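Local coordinates for protein binding component of ABC transporter (Wolinella succinogenes, PDB 3K4U) that binds the amino acid lysine and probably serves as the solute-binding component of an ABC transporter, at residues S70-S75 with V82-P87; K140-E145 with V149-N154; L191-K196 with N207-Q212. All coordinates share one frame; numbering follows the deposited sequence.

Contact 1: S70-S75 with V82-P87; sequences SGMTIS and VNFVEP. With LYS (lysine), chain K.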
loop_
_atom_site.group_PDB
_atom_site.type_symbol
_atom_site.label_atom_id
_atom_site.label_comp_id
_atom_site.label_asym_id
_atom_site.label_seq_id
_atom_site.Cartn_x
_atom_site.Cartn_y
_atom_site.Cartn_z
ATOM N N SER E 70 -5.884 -32.652 -11.513
ATOM C CA SER E 70 -5.722 -33.790 -10.635
ATOM C C SER E 70 -4.927 -33.411 -9.409
ATOM O O SER E 70 -4.281 -34.245 -8.815
ATOM C CB SER E 70 -4.997 -34.904 -11.378
ATOM O OG SER E 70 -5.483 -36.164 -10.944
ATOM N N GLY E 71 -4.941 -32.135 -9.051
ATOM C CA GLY E 71 -4.237 -31.688 -7.847
ATOM C C GLY E 71 -2.758 -31.929 -7.965
ATOM O O GLY E 71 -2.138 -32.401 -7.058
HETATM N N MSE E 72 -2.204 -31.603 -9.106
HETATM C CA MSE E 72 -0.860 -31.966 -9.423
HETATM C C MSE E 72 0.092 -30.838 -9.095
HETATM O O MSE E 72 -0.192 -29.661 -9.366
HETATM C CB MSE E 72 -0.766 -32.327 -10.904
HETATM C CG MSE E 72 0.649 -32.427 -11.403
HETATM SE SE MSE E 72 0.689 -33.119 -13.214
HETATM C CE MSE E 72 -0.340 -31.647 -13.967
ATOM N N THR E 73 1.219 -31.216 -8.496
ATOM C CA THR E 73 2.241 -30.289 -8.024
ATOM C C THR E 73 2.949 -29.723 -9.245
ATOM O O THR E 73 3.212 -30.448 -10.192
ATOM C CB THR E 73 3.237 -31.049 -7.125
ATOM O OG1 THR E 73 2.593 -31.352 -5.879
ATOM C CG2 THR E 73 4.540 -30.259 -6.856
ATOM N N ILE E 74 3.193 -28.421 -9.249
ATOM C CA ILE E 74 4.043 -27.843 -10.284
ATOM C C ILE E 74 5.473 -28.087 -9.858
ATOM O O ILE E 74 5.895 -27.624 -8.793
ATOM C CB ILE E 74 3.774 -26.360 -10.450
ATOM C CG1 ILE E 74 2.270 -26.164 -10.572
ATOM C CG2 ILE E 74 4.495 -25.816 -11.664
ATOM C CD1 ILE E 74 1.862 -24.816 -11.006
ATOM N N SER E 75 6.191 -28.879 -10.636
ATOM C CA SER E 75 7.557 -29.243 -10.302
ATOM C C SER E 75 8.447 -28.926 -11.519
ATOM O O SER E 75 7.978 -28.948 -12.615
ATOM C CB SER E 75 7.629 -30.714 -9.858
ATOM O OG SER E 75 7.698 -31.627 -10.944
ATOM N N VAL E 82 5.216 -30.937 -19.616
ATOM C CA VAL E 82 3.996 -30.175 -19.869
ATOM C C VAL E 82 4.145 -28.731 -19.375
ATOM O O VAL E 82 5.121 -28.447 -18.663
ATOM C CB VAL E 82 2.762 -30.845 -19.197
ATOM C CG1 VAL E 82 2.405 -32.131 -19.927
ATOM C CG2 VAL E 82 2.971 -31.117 -17.709
ATOM N N ASN E 83 3.193 -27.840 -19.713
ATOM C CA ASN E 83 3.147 -26.466 -19.192
ATOM C C ASN E 83 2.097 -26.410 -18.111
ATOM O O ASN E 83 1.084 -27.130 -18.177
ATOM C CB ASN E 83 2.698 -25.437 -20.220
ATOM C CG ASN E 83 3.739 -25.107 -21.253
ATOM O OD1 ASN E 83 4.945 -25.177 -21.020
ATOM N ND2 ASN E 83 3.274 -24.707 -22.410
ATOM N N PHE E 84 2.315 -25.528 -17.131
ATOM C CA PHE E 84 1.387 -25.360 -16.050
ATOM C C PHE E 84 0.745 -23.998 -16.038
ATOM O O PHE E 84 1.313 -23.037 -16.524
ATOM C CB PHE E 84 2.105 -25.527 -14.760
ATOM C CG PHE E 84 2.292 -26.934 -14.361
ATOM C CD1 PHE E 84 1.242 -27.625 -13.777
ATOM C CD2 PHE E 84 3.502 -27.562 -14.529
ATOM C CE1 PHE E 84 1.397 -28.908 -13.385
ATOM C CE2 PHE E 84 3.660 -28.861 -14.122
ATOM C CZ PHE E 84 2.598 -29.534 -13.564
ATOM N N VAL E 85 -0.465 -23.946 -15.503
ATOM C CA VAL E 85 -1.233 -22.744 -15.348
ATOM C C VAL E 85 -0.924 -22.163 -13.963
ATOM O O VAL E 85 -0.613 -22.915 -13.057
ATOM C CB VAL E 85 -2.724 -23.100 -15.477
ATOM C CG1 VAL E 85 -3.614 -22.060 -14.839
ATOM C CG2 VAL E 85 -3.074 -23.229 -16.937
ATOM N N GLU E 86 -0.984 -20.846 -13.788
ATOM C CA GLU E 86 -0.743 -20.254 -12.444
ATOM C C GLU E 86 -1.359 -21.153 -11.379
ATOM O O GLU E 86 -2.438 -21.640 -11.555
ATOM C CB GLU E 86 -1.295 -18.815 -12.368
ATOM C CG GLU E 86 -0.398 -17.817 -13.073
ATOM C CD GLU E 86 1.046 -17.890 -12.560
ATOM O OE1 GLU E 86 1.277 -17.506 -11.378
ATOM O OE2 GLU E 86 1.954 -18.322 -13.310
ATOM N N PRO E 87 -0.680 -21.396 -10.258
ATOM C CA PRO E 87 -1.202 -22.482 -9.431
ATOM C C PRO E 87 -2.572 -22.141 -8.878
ATOM O O PRO E 87 -2.900 -20.969 -8.824
ATOM C CB PRO E 87 -0.159 -22.589 -8.327
ATOM C CG PRO E 87 0.363 -21.276 -8.217
ATOM C CD PRO E 87 0.398 -20.671 -9.580
HETATM N N LYS K . 0.339 -33.363 -5.264
HETATM C CA LYS K . 0.478 -34.788 -5.483
HETATM C C LYS K . 1.435 -34.980 -6.638
HETATM O O LYS K . 1.477 -34.139 -7.532
HETATM C CB LYS K . -0.881 -35.406 -5.841
HETATM C CG LYS K . -0.990 -36.893 -5.595
HETATM C CD LYS K . -1.867 -37.526 -6.617
HETATM C CE LYS K . -2.306 -38.941 -6.225
HETATM N NZ LYS K . -3.425 -39.443 -7.063
HETATM O OXT LYS K . 2.170 -35.964 -6.708
#
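Phe84 and Ile74 form the tightly packed part of this contact. Ile74 lies over one face of the phenyl ring. Its CG2 stands 3.9 Å from the centroid of the Phe84 ring, a CH-pi contact. CG2 is anti to the backbone N of Ile74 and CG1 is beside it (chi1 -49°), which lets both branches meet the ring. CG1 sits above the ring near its rim, 3.7 Å from Phe84 CD1. The SE of selenomethionine Met72 lies at the ring edge, 5.2 Å from the centroid of the Phe84 ring, a Met-aromatic contact.

The loop 70-75 also belongs to the lysine pocket of this family 3 solute-binding protein. The side chain of Thr73 leaves its backbone on the side away from segment 82-87 and bonds the ligand. Thr73 N donates to lysine O at 3.1 Å (164°). Lysine N donates to Thr73 OG1 at 3.1 Å and to Gly71 O at 3.2 Å. Thr73 OG1 also bonds to Ser125 OG.

The packing is looser at the other end. Ile74 CD1 reaches Pro87 CB at 4.0 Å, and Pro87 is partly exposed. Glu86 beside it is exposed, although His208 of a second subunit packs on it, on Ile74 and on Phe84.

Contact 2: K140-E145 with V149-N154; sequences KTYDTE and VQEVLN. With LYS (lysine), chain K.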
loop_
_atom_site.group_PDB
_atom_site.type_symbol
_atom_site.label_atom_id
_atom_site.label_comp_id
_atom_site.label_asym_id
_atom_site.label_seq_id
_atom_site.Cartn_x
_atom_site.Cartn_y
_atom_site.Cartn_z
ATOM N N LYS E 140 7.946 -47.450 2.734
ATOM C CA LYS E 140 7.252 -48.390 1.855
ATOM C C LYS E 140 6.162 -47.700 1.049
ATOM O O LYS E 140 5.541 -46.736 1.504
ATOM C CB LYS E 140 6.631 -49.523 2.655
ATOM C CG LYS E 140 7.621 -50.565 3.124
ATOM C CD LYS E 140 6.948 -51.907 3.271
ATOM C CE LYS E 140 5.906 -51.893 4.352
ATOM N NZ LYS E 140 5.564 -53.272 4.719
ATOM N N THR E 141 5.918 -48.234 -0.143
ATOM C CA THR E 141 5.043 -47.580 -1.108
ATOM C C THR E 141 3.963 -48.506 -1.677
ATOM O O THR E 141 4.180 -49.692 -1.865
ATOM C CB THR E 141 5.829 -47.056 -2.312
ATOM O OG1 THR E 141 6.306 -48.182 -3.067
ATOM C CG2 THR E 141 6.968 -46.166 -1.881
ATOM N N TYR E 142 2.824 -47.905 -1.997
ATOM C CA TYR E 142 1.655 -48.597 -2.422
ATOM C C TYR E 142 0.989 -47.835 -3.551
ATOM O O TYR E 142 1.053 -46.594 -3.615
ATOM C CB TYR E 142 0.711 -48.736 -1.231
ATOM C CG TYR E 142 1.312 -49.597 -0.142
ATOM C CD1 TYR E 142 1.211 -50.984 -0.203
ATOM C CD2 TYR E 142 2.018 -49.025 0.930
ATOM C CE1 TYR E 142 1.766 -51.779 0.763
ATOM C CE2 TYR E 142 2.584 -49.822 1.909
ATOM C CZ TYR E 142 2.452 -51.208 1.819
ATOM O OH TYR E 142 3.010 -52.032 2.777
ATOM N N ASP E 143 0.333 -48.592 -4.424
ATOM C CA ASP E 143 -0.402 -48.081 -5.573
ATOM C C ASP E 143 -1.478 -47.052 -5.264
ATOM O O ASP E 143 -1.791 -46.224 -6.127
ATOM C CB ASP E 143 -0.998 -49.251 -6.367
ATOM C CG ASP E 143 0.079 -50.113 -6.989
ATOM O OD1 ASP E 143 1.109 -49.513 -7.416
ATOM O OD2 ASP E 143 -0.086 -51.368 -7.034
ATOM N N THR E 144 -2.048 -47.093 -4.059
ATOM C CA THR E 144 -3.055 -46.084 -3.691
ATOM C C THR E 144 -2.907 -45.431 -2.299
ATOM O O THR E 144 -2.389 -46.029 -1.352
ATOM C CB THR E 144 -4.512 -46.590 -3.888
ATOM O OG1 THR E 144 -4.822 -47.601 -2.913
ATOM C CG2 THR E 144 -4.713 -47.111 -5.294
ATOM N N GLU E 145 -3.367 -44.196 -2.202
ATOM C CA GLU E 145 -3.289 -43.441 -0.968
ATOM C C GLU E 145 -3.911 -44.279 0.103
ATOM O O GLU E 145 -3.342 -44.438 1.187
ATOM C CB GLU E 145 -4.088 -42.131 -1.067
ATOM C CG GLU E 145 -3.506 -41.068 -1.965
ATOM C CD GLU E 145 -4.031 -41.117 -3.385
ATOM O OE1 GLU E 145 -4.363 -40.040 -3.942
ATOM O OE2 GLU E 145 -4.123 -42.228 -3.954
ATOM N N VAL E 149 -2.520 -45.762 3.770
ATOM C CA VAL E 149 -2.932 -45.522 5.146
ATOM C C VAL E 149 -3.412 -46.756 5.884
ATOM O O VAL E 149 -3.173 -46.868 7.095
ATOM C CB VAL E 149 -4.042 -44.495 5.267
ATOM C CG1 VAL E 149 -3.554 -43.342 6.103
ATOM C CG2 VAL E 149 -4.547 -44.071 3.906
ATOM N N GLN E 150 -4.120 -47.660 5.188
ATOM C CA GLN E 150 -4.551 -48.923 5.805
ATOM C C GLN E 150 -3.442 -49.556 6.610
ATOM O O GLN E 150 -3.697 -50.062 7.682
ATOM C CB GLN E 150 -5.069 -49.915 4.773
ATOM C CG GLN E 150 -6.532 -49.707 4.380
ATOM C CD GLN E 150 -7.449 -49.809 5.570
ATOM O OE1 GLN E 150 -7.369 -50.765 6.345
ATOM N NE2 GLN E 150 -8.303 -48.807 5.751
ATOM N N GLU E 151 -2.207 -49.492 6.105
ATOM C CA GLU E 151 -1.036 -50.019 6.823
ATOM C C GLU E 151 -0.809 -49.384 8.213
ATOM O O GLU E 151 -0.415 -50.070 9.168
ATOM C CB GLU E 151 0.247 -49.896 5.986
ATOM C CG GLU E 151 0.194 -50.440 4.574
ATOM C CD GLU E 151 -0.099 -51.921 4.530
ATOM O OE1 GLU E 151 0.676 -52.705 5.133
ATOM O OE2 GLU E 151 -1.115 -52.303 3.893
ATOM N N VAL E 152 -1.044 -48.091 8.358
ATOM C CA VAL E 152 -0.925 -47.544 9.694
ATOM C C VAL E 152 -2.196 -47.892 10.522
ATOM O O VAL E 152 -2.086 -48.314 11.701
ATOM C CB VAL E 152 -0.341 -46.058 9.724
ATOM C CG1 VAL E 152 -0.531 -45.322 8.375
ATOM C CG2 VAL E 152 -0.811 -45.256 10.921
ATOM N N LEU E 153 -3.373 -47.796 9.893
ATOM C CA LEU E 153 -4.619 -48.322 10.510
ATOM C C LEU E 153 -4.544 -49.800 10.912
ATOM O O LEU E 153 -5.150 -50.216 11.907
ATOM C CB LEU E 153 -5.841 -48.121 9.610
ATOM C CG LEU E 153 -6.439 -46.713 9.649
ATOM C CD1 LEU E 153 -7.396 -46.491 8.492
ATOM C CD2 LEU E 153 -7.113 -46.454 10.966
ATOM N N ASN E 154 -3.791 -50.581 10.138
ATOM C CA ASN E 154 -3.615 -51.992 10.430
ATOM C C ASN E 154 -2.556 -52.240 11.483
ATOM O O ASN E 154 -2.486 -53.333 12.030
ATOM C CB ASN E 154 -3.311 -52.783 9.149
ATOM C CG ASN E 154 -4.553 -52.997 8.293
ATOM O OD1 ASN E 154 -5.678 -52.755 8.741
ATOM N ND2 ASN E 154 -4.356 -53.438 7.053
HETATM N N LYS K . 0.339 -33.363 -5.264
HETATM C CA LYS K . 0.478 -34.788 -5.483
HETATM C C LYS K . 1.435 -34.980 -6.638
HETATM O O LYS K . 1.477 -34.139 -7.532
HETATM C CB LYS K . -0.881 -35.406 -5.841
HETATM C CG LYS K . -0.990 -36.893 -5.595
HETATM C CD LYS K . -1.867 -37.526 -6.617
HETATM C CE LYS K . -2.306 -38.941 -6.225
HETATM N NZ LYS K . -3.425 -39.443 -7.063
HETATM O OXT LYS K . 2.170 -35.964 -6.708
#
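Tyr142 and Glu151 meet where strand 138-142 faces helix 145-154. The helix is the link of a beta-alpha-beta crossover. It joins strand 138-142 to strand 159-163, and both run parallel to strand 117-121, which pairs with each of them.

The two side chains cross at about a right angle. Glu151 touches the hydroxyl end of the tyrosine with its CG, 3.6 Å from both CE2 and CZ of Tyr142. The glutamate chain is bent at chi2 (-61°). This bend brings the carboxylate alongside the phenol, its plane 24° from that of the ring. Tyr142 OH and Glu151 OE1 are 3.4 Å apart. The amine of Lys140 is an opposite charge near the same carboxylate but does not touch it, with Lys140 NZ 4.9 Å from Glu151 OE1. Tyr142 also packs on Val119 of the neighbouring strand.

Thr144 is the N-cap of the helix. Its OG1 is also bonded to Glu147 OE2. The first turn closes with Val149 N donating to Glu145 O at 3.0 Å.

The side chain of Glu145 leads the other way, into the ligand pocket. It packs on Tyr15, Phe162 and Phe166. Its place in the first turn of the helix would tend to stabilise a negative charge. Lys121 NZ makes a long, weak ion pair with Glu145 OE2. The other oxygen, Glu145 OE1, accepts a weak hydrogen bond from NZ of the bound lysine at 3.3 Å.

Contact 3: L191-K196 with N207-Q212; sequences LGWAIK and NHFLAQ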
loop_
_atom_site.group_PDB
_atom_site.type_symbol
_atom_site.label_atom_id
_atom_site.label_comp_id
_atom_site.label_asym_id
_atom_site.label_seq_id
_atom_site.Cartn_x
_atom_site.Cartn_y
_atom_site.Cartn_z
ATOM N N LEU E 191 -0.023 -26.188 -6.706
ATOM C CA LEU E 191 -0.767 -27.134 -7.478
ATOM C C LEU E 191 -1.271 -26.400 -8.734
ATOM O O LEU E 191 -1.840 -25.297 -8.618
ATOM C CB LEU E 191 -1.907 -27.640 -6.592
ATOM C CG LEU E 191 -1.820 -28.993 -5.867
ATOM C CD1 LEU E 191 -0.435 -29.495 -5.480
ATOM C CD2 LEU E 191 -2.713 -29.015 -4.696
ATOM N N GLY E 192 -1.061 -26.972 -9.920
ATOM C CA GLY E 192 -1.531 -26.337 -11.142
ATOM C C GLY E 192 -2.126 -27.313 -12.154
ATOM O O GLY E 192 -1.888 -28.526 -12.054
ATOM N N TRP E 193 -2.899 -26.800 -13.115
ATOM C CA TRP E 193 -3.493 -27.630 -14.133
ATOM C C TRP E 193 -2.414 -27.703 -15.156
ATOM O O TRP E 193 -1.848 -26.659 -15.493
ATOM C CB TRP E 193 -4.734 -26.981 -14.801
ATOM C CG TRP E 193 -5.731 -26.535 -13.823
ATOM C CD1 TRP E 193 -6.061 -27.164 -12.664
ATOM C CD2 TRP E 193 -6.485 -25.318 -13.858
ATOM N NE1 TRP E 193 -6.999 -26.418 -11.982
ATOM C CE2 TRP E 193 -7.266 -25.281 -12.697
ATOM C CE3 TRP E 193 -6.545 -24.238 -14.748
ATOM C CZ2 TRP E 193 -8.106 -24.218 -12.396
ATOM C CZ3 TRP E 193 -7.407 -23.187 -14.461
ATOM C CH2 TRP E 193 -8.186 -23.193 -13.300
ATOM N N ALA E 194 -2.165 -28.898 -15.698
ATOM C CA ALA E 194 -1.219 -29.042 -16.807
ATOM C C ALA E 194 -1.923 -29.207 -18.163
ATOM O O ALA E 194 -3.097 -29.639 -18.241
ATOM C CB ALA E 194 -0.290 -30.178 -16.556
ATOM N N ILE E 195 -1.186 -28.824 -19.206
ATOM C CA ILE E 195 -1.601 -28.875 -20.571
ATOM C C ILE E 195 -0.357 -29.066 -21.453
ATOM O O ILE E 195 0.780 -28.928 -20.984
ATOM C CB ILE E 195 -2.314 -27.609 -20.987
ATOM C CG1 ILE E 195 -1.367 -26.409 -20.896
ATOM C CG2 ILE E 195 -3.577 -27.445 -20.170
ATOM C CD1 ILE E 195 -1.907 -25.146 -21.629
ATOM N N LYS E 196 -0.533 -29.375 -22.728
ATOM C CA LYS E 196 0.670 -29.595 -23.479
ATOM C C LYS E 196 1.253 -28.326 -24.080
ATOM O O LYS E 196 0.567 -27.340 -24.303
ATOM C CB LYS E 196 0.530 -30.713 -24.496
ATOM C CG LYS E 196 -0.646 -30.644 -25.338
ATOM C CD LYS E 196 -0.546 -31.746 -26.327
ATOM C CE LYS E 196 0.240 -31.292 -27.570
ATOM N NZ LYS E 196 -0.610 -30.354 -28.426
ATOM N N ASN E 207 -5.421 -18.935 -17.348
ATOM C CA ASN E 207 -4.942 -17.967 -16.349
ATOM C C ASN E 207 -6.011 -16.919 -16.071
ATOM O O ASN E 207 -6.272 -16.571 -14.915
ATOM C CB ASN E 207 -3.675 -17.312 -16.851
ATOM C CG ASN E 207 -2.432 -18.174 -16.633
ATOM O OD1 ASN E 207 -2.408 -19.055 -15.778
ATOM N ND2 ASN E 207 -1.395 -17.915 -17.406
ATOM N N HIS E 208 -6.689 -16.456 -17.116
ATOM C CA HIS E 208 -7.740 -15.486 -16.883
ATOM C C HIS E 208 -9.026 -16.099 -16.288
ATOM O O HIS E 208 -9.750 -15.414 -15.563
ATOM C CB HIS E 208 -8.061 -14.717 -18.153
ATOM C CG HIS E 208 -7.065 -13.665 -18.476
ATOM N ND1 HIS E 208 -6.293 -13.704 -19.613
ATOM C CD2 HIS E 208 -6.701 -12.541 -17.803
ATOM C CE1 HIS E 208 -5.505 -12.639 -19.632
ATOM N NE2 HIS E 208 -5.731 -11.920 -18.545
ATOM N N PHE E 209 -9.293 -17.374 -16.595
ATOM C CA PHE E 209 -10.421 -18.109 -16.003
ATOM C C PHE E 209 -10.157 -18.315 -14.528
ATOM O O PHE E 209 -11.065 -18.143 -13.694
ATOM C CB PHE E 209 -10.676 -19.462 -16.725
ATOM C CG PHE E 209 -11.457 -20.454 -15.900
ATOM C CD1 PHE E 209 -12.832 -20.336 -15.758
ATOM C CD2 PHE E 209 -10.815 -21.491 -15.259
ATOM C CE1 PHE E 209 -13.562 -21.232 -14.953
ATOM C CE2 PHE E 209 -11.552 -22.396 -14.453
ATOM C CZ PHE E 209 -12.922 -22.249 -14.297
ATOM N N LEU E 210 -8.907 -18.639 -14.196
ATOM C CA LEU E 210 -8.502 -18.760 -12.778
ATOM C C LEU E 210 -8.661 -17.455 -12.022
ATOM O O LEU E 210 -9.201 -17.449 -10.923
ATOM C CB LEU E 210 -7.086 -19.277 -12.632
ATOM C CG LEU E 210 -6.619 -19.636 -11.224
ATOM C CD1 LEU E 210 -7.558 -20.621 -10.535
ATOM C CD2 LEU E 210 -5.213 -20.226 -11.259
ATOM N N ALA E 211 -8.224 -16.345 -12.619
ATOM C CA ALA E 211 -8.387 -15.032 -11.975
ATOM C C ALA E 211 -9.875 -14.722 -11.755
ATOM O O ALA E 211 -10.238 -14.210 -10.701
ATOM C CB ALA E 211 -7.761 -13.980 -12.803
ATOM N N GLN E 212 -10.724 -15.057 -12.740
ATOM C CA GLN E 212 -12.185 -14.857 -12.638
ATOM C C GLN E 212 -12.864 -15.577 -11.479
ATOM O O GLN E 212 -13.749 -15.024 -10.826
ATOM C CB GLN E 212 -12.905 -15.247 -13.929
ATOM C CG GLN E 212 -13.442 -14.062 -14.722
ATOM C CD GLN E 212 -14.723 -13.459 -14.131
ATOM O OE1 GLN E 212 -15.100 -12.349 -14.483
ATOM N NE2 GLN E 212 -15.400 -14.200 -13.270
#
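Strand 189-195 and helix 200-216 keep their backbones well apart here, the nearest CA atoms being those of Trp193 and Asn207 at 10.0 Å. The indole of Trp193 bridges this distance. Its CG is anti to the carbonyl carbon (chi1 -53°), and the six-membered ring points at the helix.

The far corner of the indole does the touching. Trp193 CH2 meets Phe209 CE2 at 3.6 Å and Leu210 CD1 at 3.8 Å. On the phenylalanine side the approach is to the ring edge, where Trp193 CZ3 lies near the Phe209 plane, 3.9 Å from Phe209 CD2. The rings are oblique to each other, with centroids of the six-membered rings 5.8 Å apart and planes at 40°. Leu210 crosses the indole obliquely and presents one methyl.

Tyr88 also meets the Trp193 ring. Met38 of helix 30-41 packs on both Trp193 and Phe209. The contact thus joins strand and helix in the hydrophobic core of one lobe of the binding protein. With Trp193 cut back to alanine, a gap between strand and helix would probably open, leaving Phe209 and Leu210 without their partner on the strand. No hydrogen bond crosses the contact, which implies that shape and apolar burial hold it.

The three contacts follow one another along the chain in the order 1, 2, 3. Contacts 1 and 3 lie on the same side of the chain's centre, with their own centres 8 Å apart. They touch: strands 83-84 and 189-195 are antiparallel neighbours, and Met72 O and Gly192 N probably share a hydrogen bond. Contact 2 lies on the opposite side, its centre 25 Å from that of contact 1 and 31 Å from that of contact 3. This suits the two-lobed fold of solute-binding proteins. The lysine sits between, bonded at its backbone end by loop 70-75 and weakly at its NZ to Glu145, so contacts 1 and 2 reach it from what are probably different lobes.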